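Local coordinates for protein GH3 beta-N-acetylglucosaminidase (Paenibacillaceae, PDB 6K5J) that probably hydrolyses beta-linked N-acetylglucosamine residues from the ends of sugar chains, as a glycoside hydrolase of family 3, at residues Val298-Glu303 / Gly400-Glu405; Lys371-Leu376 / Met510-Leu515. All blocks are in the same frame, centred on the assembly; numbering follows the deposited sequence.

Contact 1 joins the TIM-barrel domain to a loop of the second, alpha/beta domain, beside a bound N-acetylglucosamine, which approaches the side chain of Glu402 to about 4 Å. Contact 2 lies wholly within the second domain, where the turn before an edge strand packs on a helix. The two centres are 32 Å apart, on opposite sides of the centre of the chain, and the nearest atoms stay about 13 Å apart. Their segments alternate along the sequence: 371-376 falls between the halves of contact 1, and 510-515 follows both. One contact is polar and lies at the surface beside the sugar; the other is buried and apolar.

Contact 1: residues Val298-Glu303 / Gly400-Glu405; sequences VSHRYE and GSEVDE
At the C-terminal end of a TIM-barrel strand, where active sites of this fold usually lie, His300 reaches out to Glu402 of a loop in the second domain. The two side chains approach from opposite directions, and NE2 of the imidazole faces the carboxylate. It donates weakly to both oxygens: Glu402 OE1 is 3.4 Å from His300 NE2, at an N-H...O angle of 128°. The second branch, from His300 NE2 to Glu402 OE2 at 3.3 Å, is also weak and somewhat doubtful, since OE2 lies too near another atom of the model. OE2 sits at the ring edge, while the carboxylate plane is turned 75° from that of the imidazole. A water lies 3.1 Å from both His300 NE2 and Glu402 OE2 and may donate to the latter. A glycerol, probably from the crystallisation liquor, also lies by the carboxylate, and a bound N-acetylglucosamine comes within about 4 Å of the Glu402 side chain. Histidine suits the place because its nitrogens can play different parts: ND1 accepts from NH1 of Arg51, its stronger polar partner, which fits NE2 carrying the proton offered to Glu402. CB of Ser299 lies 3.5 Å above the centre of the ring, which also meets Phe49. In 400-405, an ST turn and ST motif shape the loop: Ser401 OG accepts from Val403 N at 3.1 Å and, along a straighter bond, from Asp404 N at 3.3 Å. The glutamate chain runs extended beyond CG (chi2 169°), long enough to bring its carboxylate to the barrel.

Contact 2: residues Lys371-Leu376 / Met510-Leu515; sequences KSITLL and MRALAL
Ile373 meets Ala512 and Leu513 from the turn that leads into strand 374-377. Before it, Lys371 directs its CB away from helix 507-517 and pairs with Asp110, while the small, buried Ser372 bonds the carbonyl of Ala104 through OG. Ile373 carries the contact. Its CG1 branch stands anti to the carbonyl carbon (chi1 -51°), which brings the branch onto the helix, where CG1 lies 3.7 Å from Ala512 CB. The methyl CD1 lies beside the helix backbone, 3.9 Å from the backbone N of Leu513 and 4.2 Å from Leu513 CB. Alanine suits position 512 because its single methyl lets the isoleucine come close to the helix backbone. A serine in place of Ile373 would probably leave the methyl of Ala512 without its apolar partner and open a gap against the helix. At Thr374, whose hydroxyl suits a place between two polar partners, OG1 donates to Ser372 O at 2.8 Å, in the carbonyl plane, and is also bonded to Tyr503 OH. Leu375 and Leu376 then continue as an edge strand beside its antiparallel neighbour 499-501. Helix 507-517 thus receives Ile373 on one side, while Met510, Arg511 and Ala514 touch Trp416 of helix 413-419, and helix 102-108 of the barrel domain borders Lys371, Ser372 and Thr374.

Contact 1: residues Val298-Glu303 / Gly400-Glu405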
loop_
_atom_site.group_PDB
_atom_site.type_symbol
_atom_site.label_atom_id
_atom_site.label_comp_id
_atom_site.label_asym_id
_atom_site.label_seq_id
_atom_site.Cartn_x
_atom_site.Cartn_y
_atom_site.Cartn_z
ATOM N N VAL A 298 15.674 3.236 -4.973
ATOM C CA VAL A 298 16.457 3.610 -3.792
ATOM C C VAL A 298 15.811 4.875 -3.227
ATOM O O VAL A 298 16.106 5.993 -3.655
ATOM C CB VAL A 298 17.943 3.814 -4.101
ATOM C CG1 VAL A 298 18.736 3.921 -2.796
ATOM C CG2 VAL A 298 18.489 2.644 -4.939
ATOM N N SER A 299 14.921 4.701 -2.239
ATOM C CA SER A 299 13.913 5.727 -1.942
ATOM C C SER A 299 14.413 6.906 -1.112
ATOM O O SER A 299 13.817 7.989 -1.185
ATOM C CB SER A 299 12.724 5.105 -1.208
ATOM O OG SER A 299 12.070 4.141 -2.019
ATOM N N HIS A 300 15.448 6.737 -0.287
ATOM C CA HIS A 300 15.598 7.714 0.794
ATOM C C HIS A 300 16.965 8.392 0.890
ATOM O O HIS A 300 17.050 9.627 0.897
ATOM C CB HIS A 300 15.253 7.021 2.121
ATOM C CG HIS A 300 13.841 6.518 2.183
ATOM N ND1 HIS A 300 12.751 7.355 2.074
ATOM C CD2 HIS A 300 13.342 5.263 2.296
ATOM C CE1 HIS A 300 11.640 6.639 2.139
ATOM N NE2 HIS A 300 11.974 5.366 2.269
ATOM N N ARG A 301 18.036 7.614 0.986
ATOM C CA ARG A 301 19.347 8.154 1.330
ATOM C C ARG A 301 20.150 8.441 0.069
ATOM O O ARG A 301 20.467 7.522 -0.694
ATOM C CB ARG A 301 20.106 7.183 2.234
ATOM C CG ARG A 301 19.263 6.632 3.375
ATOM C CD ARG A 301 20.105 6.333 4.591
ATOM N NE ARG A 301 20.779 7.545 5.045
ATOM C CZ ARG A 301 21.705 7.573 5.995
ATOM N NH1 ARG A 301 22.070 6.449 6.600
ATOM N NH2 ARG A 301 22.264 8.727 6.338
ATOM N N TYR A 302 20.505 9.718 -0.126
ATOM C CA TYR A 302 21.273 10.113 -1.305
ATOM C C TYR A 302 22.558 9.299 -1.458
ATOM O O TYR A 302 22.950 8.943 -2.581
ATOM C CB TYR A 302 21.594 11.603 -1.235
ATOM C CG TYR A 302 22.433 12.086 -2.384
ATOM C CD1 TYR A 302 21.851 12.450 -3.592
ATOM C CD2 TYR A 302 23.817 12.171 -2.268
ATOM C CE1 TYR A 302 22.619 12.883 -4.656
ATOM C CE2 TYR A 302 24.595 12.607 -3.326
ATOM C CZ TYR A 302 23.992 12.965 -4.516
ATOM O OH TYR A 302 24.766 13.393 -5.569
ATOM N N GLU A 303 23.248 9.025 -0.345
ATOM C CA GLU A 303 24.491 8.258 -0.407
ATOM C C GLU A 303 24.263 6.885 -1.022
ATOM O O GLU A 303 25.086 6.401 -1.807
ATOM C CB GLU A 303 25.095 8.107 0.990
ATOM C CG GLU A 303 25.531 9.411 1.635
ATOM C CD GLU A 303 24.381 10.165 2.292
ATOM O OE1 GLU A 303 23.233 9.650 2.276
ATOM O OE2 GLU A 303 24.636 11.268 2.830
ATOM N N GLY A 400 5.394 5.426 14.155
ATOM C CA GLY A 400 5.042 5.034 12.812
ATOM C C GLY A 400 6.144 4.339 12.033
ATOM O O GLY A 400 7.320 4.382 12.391
ATOM N N SER A 401 5.719 3.675 10.961
ATOM C CA SER A 401 6.589 3.173 9.905
ATOM C C SER A 401 5.896 3.486 8.583
ATOM O O SER A 401 4.863 4.163 8.551
ATOM C CB SER A 401 6.881 1.674 10.083
ATOM O OG SER A 401 5.891 0.867 9.462
ATOM N N GLU A 402 6.455 2.995 7.479
ATOM C CA GLU A 402 5.827 3.236 6.185
ATOM C C GLU A 402 4.689 2.264 5.893
ATOM O O GLU A 402 3.855 2.553 5.024
ATOM C CB GLU A 402 6.876 3.173 5.077
ATOM C CG GLU A 402 7.778 4.391 5.002
ATOM C CD GLU A 402 8.966 4.172 4.077
ATOM O OE1 GLU A 402 10.039 3.712 4.539
ATOM O OE2 GLU A 402 8.817 4.440 2.876
ATOM N N VAL A 403 4.641 1.124 6.592
ATOM C CA VAL A 403 3.477 0.245 6.514
ATOM C C VAL A 403 2.378 0.739 7.449
ATOM O O VAL A 403 1.191 0.737 7.093
ATOM C CB VAL A 403 3.864 -1.216 6.834
ATOM C CG1 VAL A 403 2.785 -2.179 6.340
ATOM C CG2 VAL A 403 5.213 -1.575 6.229
ATOM N N ASP A 404 2.759 1.180 8.647
ATOM C CA ASP A 404 1.832 1.645 9.677
ATOM C C ASP A 404 2.232 3.069 10.062
ATOM O O ASP A 404 3.037 3.282 10.973
ATOM C CB ASP A 404 1.852 0.704 10.878
ATOM C CG ASP A 404 0.469 0.400 11.393
ATOM O OD1 ASP A 404 -0.378 1.324 11.389
ATOM O OD2 ASP A 404 0.225 -0.759 11.793
ATOM N N GLU A 405 1.656 4.047 9.370
ATOM C CA GLU A 405 2.081 5.433 9.495
ATOM C C GLU A 405 1.283 6.168 10.567
ATOM O O GLU A 405 0.136 5.822 10.865
ATOM C CB GLU A 405 1.938 6.154 8.151
ATOM C CG GLU A 405 2.441 7.592 8.138
ATOM C CD GLU A 405 3.932 7.698 8.442
ATOM O OE1 GLU A 405 4.730 7.815 7.483
ATOM O OE2 GLU A 405 4.305 7.671 9.640
HETATM O O HOH W 1 10.668 2.897 0.935
#

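Contact 2: residues Lys371-Leu376 / Met510-Leu515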
loop_
_atom_site.group_PDB
_atom_site.type_symbol
_atom_site.label_atom_id
_atom_site.label_comp_id
_atom_site.label_asym_id
_atom_site.label_seq_id
_atom_site.Cartn_x
_atom_site.Cartn_y
_atom_site.Cartn_z
ATOM N N LYS A 371 -20.736 -1.496 1.468
ATOM C CA LYS A 371 -20.759 -2.899 1.068
ATOM C C LYS A 371 -19.668 -3.730 1.733
ATOM O O LYS A 371 -19.696 -4.960 1.622
ATOM C CB LYS A 371 -20.614 -3.021 -0.461
ATOM C CG LYS A 371 -21.842 -2.591 -1.257
ATOM C CD LYS A 371 -21.614 -2.720 -2.778
ATOM C CE LYS A 371 -21.901 -4.135 -3.296
ATOM N NZ LYS A 371 -21.450 -4.347 -4.721
ATOM N N SER A 372 -18.726 -3.094 2.424
ATOM C CA SER A 372 -17.515 -3.737 2.919
ATOM C C SER A 372 -17.624 -4.216 4.367
ATOM O O SER A 372 -17.129 -5.303 4.686
ATOM C CB SER A 372 -16.334 -2.756 2.767
ATOM O OG SER A 372 -15.111 -3.306 3.214
ATOM N N ILE A 373 -18.281 -3.446 5.247
ATOM C CA ILE A 373 -18.339 -3.791 6.669
ATOM C C ILE A 373 -18.839 -5.216 6.846
ATOM O O ILE A 373 -19.856 -5.615 6.266
ATOM C CB ILE A 373 -19.239 -2.805 7.438
ATOM C CG1 ILE A 373 -18.828 -1.348 7.145
ATOM C CG2 ILE A 373 -19.199 -3.146 8.934
ATOM C CD1 ILE A 373 -17.402 -0.988 7.589
ATOM N N THR A 374 -18.133 -5.978 7.679
ATOM C CA THR A 374 -18.347 -7.409 7.833
ATOM C C THR A 374 -18.612 -7.738 9.295
ATOM O O THR A 374 -17.984 -7.170 10.187
ATOM C CB THR A 374 -17.115 -8.166 7.325
ATOM O OG1 THR A 374 -16.872 -7.782 5.963
ATOM C CG2 THR A 374 -17.314 -9.673 7.413
ATOM N N LEU A 375 -19.556 -8.639 9.542
ATOM C CA LEU A 375 -19.855 -9.114 10.887
ATOM C C LEU A 375 -19.299 -10.524 11.021
ATOM O O LEU A 375 -19.749 -11.437 10.324
ATOM C CB LEU A 375 -21.363 -9.100 11.162
ATOM C CG LEU A 375 -21.837 -9.611 12.539
ATOM C CD1 LEU A 375 -21.092 -8.922 13.685
ATOM C CD2 LEU A 375 -23.336 -9.412 12.697
ATOM N N LEU A 376 -18.323 -10.705 11.904
ATOM C CA LEU A 376 -17.696 -12.008 12.079
ATOM C C LEU A 376 -18.285 -12.804 13.231
ATOM O O LEU A 376 -18.236 -14.039 13.207
ATOM C CB LEU A 376 -16.186 -11.849 12.310
ATOM C CG LEU A 376 -15.294 -11.584 11.093
ATOM C CD1 LEU A 376 -15.460 -10.171 10.617
ATOM C CD2 LEU A 376 -13.829 -11.827 11.466
ATOM N N MET A 510 -15.501 4.387 8.462
ATOM C CA MET A 510 -16.081 4.698 9.760
ATOM C C MET A 510 -17.514 5.194 9.623
ATOM O O MET A 510 -18.344 4.932 10.505
ATOM C CB MET A 510 -15.197 5.711 10.490
ATOM C CG MET A 510 -13.797 5.154 10.850
ATOM S SD MET A 510 -13.836 3.665 11.897
ATOM C CE MET A 510 -13.716 2.307 10.701
ATOM N N ARG A 511 -17.829 5.886 8.527
ATOM C CA ARG A 511 -19.218 6.258 8.259
ATOM C C ARG A 511 -20.081 5.019 8.098
ATOM O O ARG A 511 -21.142 4.907 8.719
ATOM C CB ARG A 511 -19.309 7.140 7.013
ATOM C CG ARG A 511 -20.757 7.459 6.568
ATOM C CD ARG A 511 -20.784 8.211 5.220
ATOM N NE ARG A 511 -22.154 8.396 4.736
ATOM C CZ ARG A 511 -22.839 7.497 4.037
ATOM N NH1 ARG A 511 -22.286 6.330 3.719
ATOM N NH2 ARG A 511 -24.088 7.768 3.651
ATOM N N ALA A 512 -19.623 4.064 7.280
ATOM C CA ALA A 512 -20.378 2.837 7.055
ATOM C C ALA A 512 -20.508 2.037 8.342
ATOM O O ALA A 512 -21.571 1.479 8.633
ATOM C CB ALA A 512 -19.697 2.002 5.969
ATOM N N LEU A 513 -19.430 1.970 9.123
ATOM C CA LEU A 513 -19.495 1.260 10.392
ATOM C C LEU A 513 -20.537 1.881 11.313
ATOM O O LEU A 513 -21.301 1.164 11.968
ATOM C CB LEU A 513 -18.120 1.264 11.056
ATOM C CG LEU A 513 -18.045 0.672 12.454
ATOM C CD1 LEU A 513 -18.446 -0.814 12.423
ATOM C CD2 LEU A 513 -16.631 0.847 12.973
ATOM N N ALA A 514 -20.576 3.216 11.385
ATOM C CA ALA A 514 -21.589 3.881 12.200
ATOM C C ALA A 514 -22.990 3.536 11.716
ATOM O O ALA A 514 -23.889 3.279 12.526
ATOM C CB ALA A 514 -21.375 5.398 12.177
ATOM N N LEU A 515 -23.196 3.523 10.395
ATOM C CA LEU A 515 -24.519 3.197 9.865
ATOM C C LEU A 515 -24.923 1.767 10.216
ATOM O O LEU A 515 -26.102 1.490 10.451
ATOM C CB LEU A 515 -24.549 3.401 8.350
ATOM C CG LEU A 515 -24.356 4.845 7.859
ATOM C CD1 LEU A 515 -24.093 4.867 6.368
ATOM C CD2 LEU A 515 -25.562 5.717 8.189
#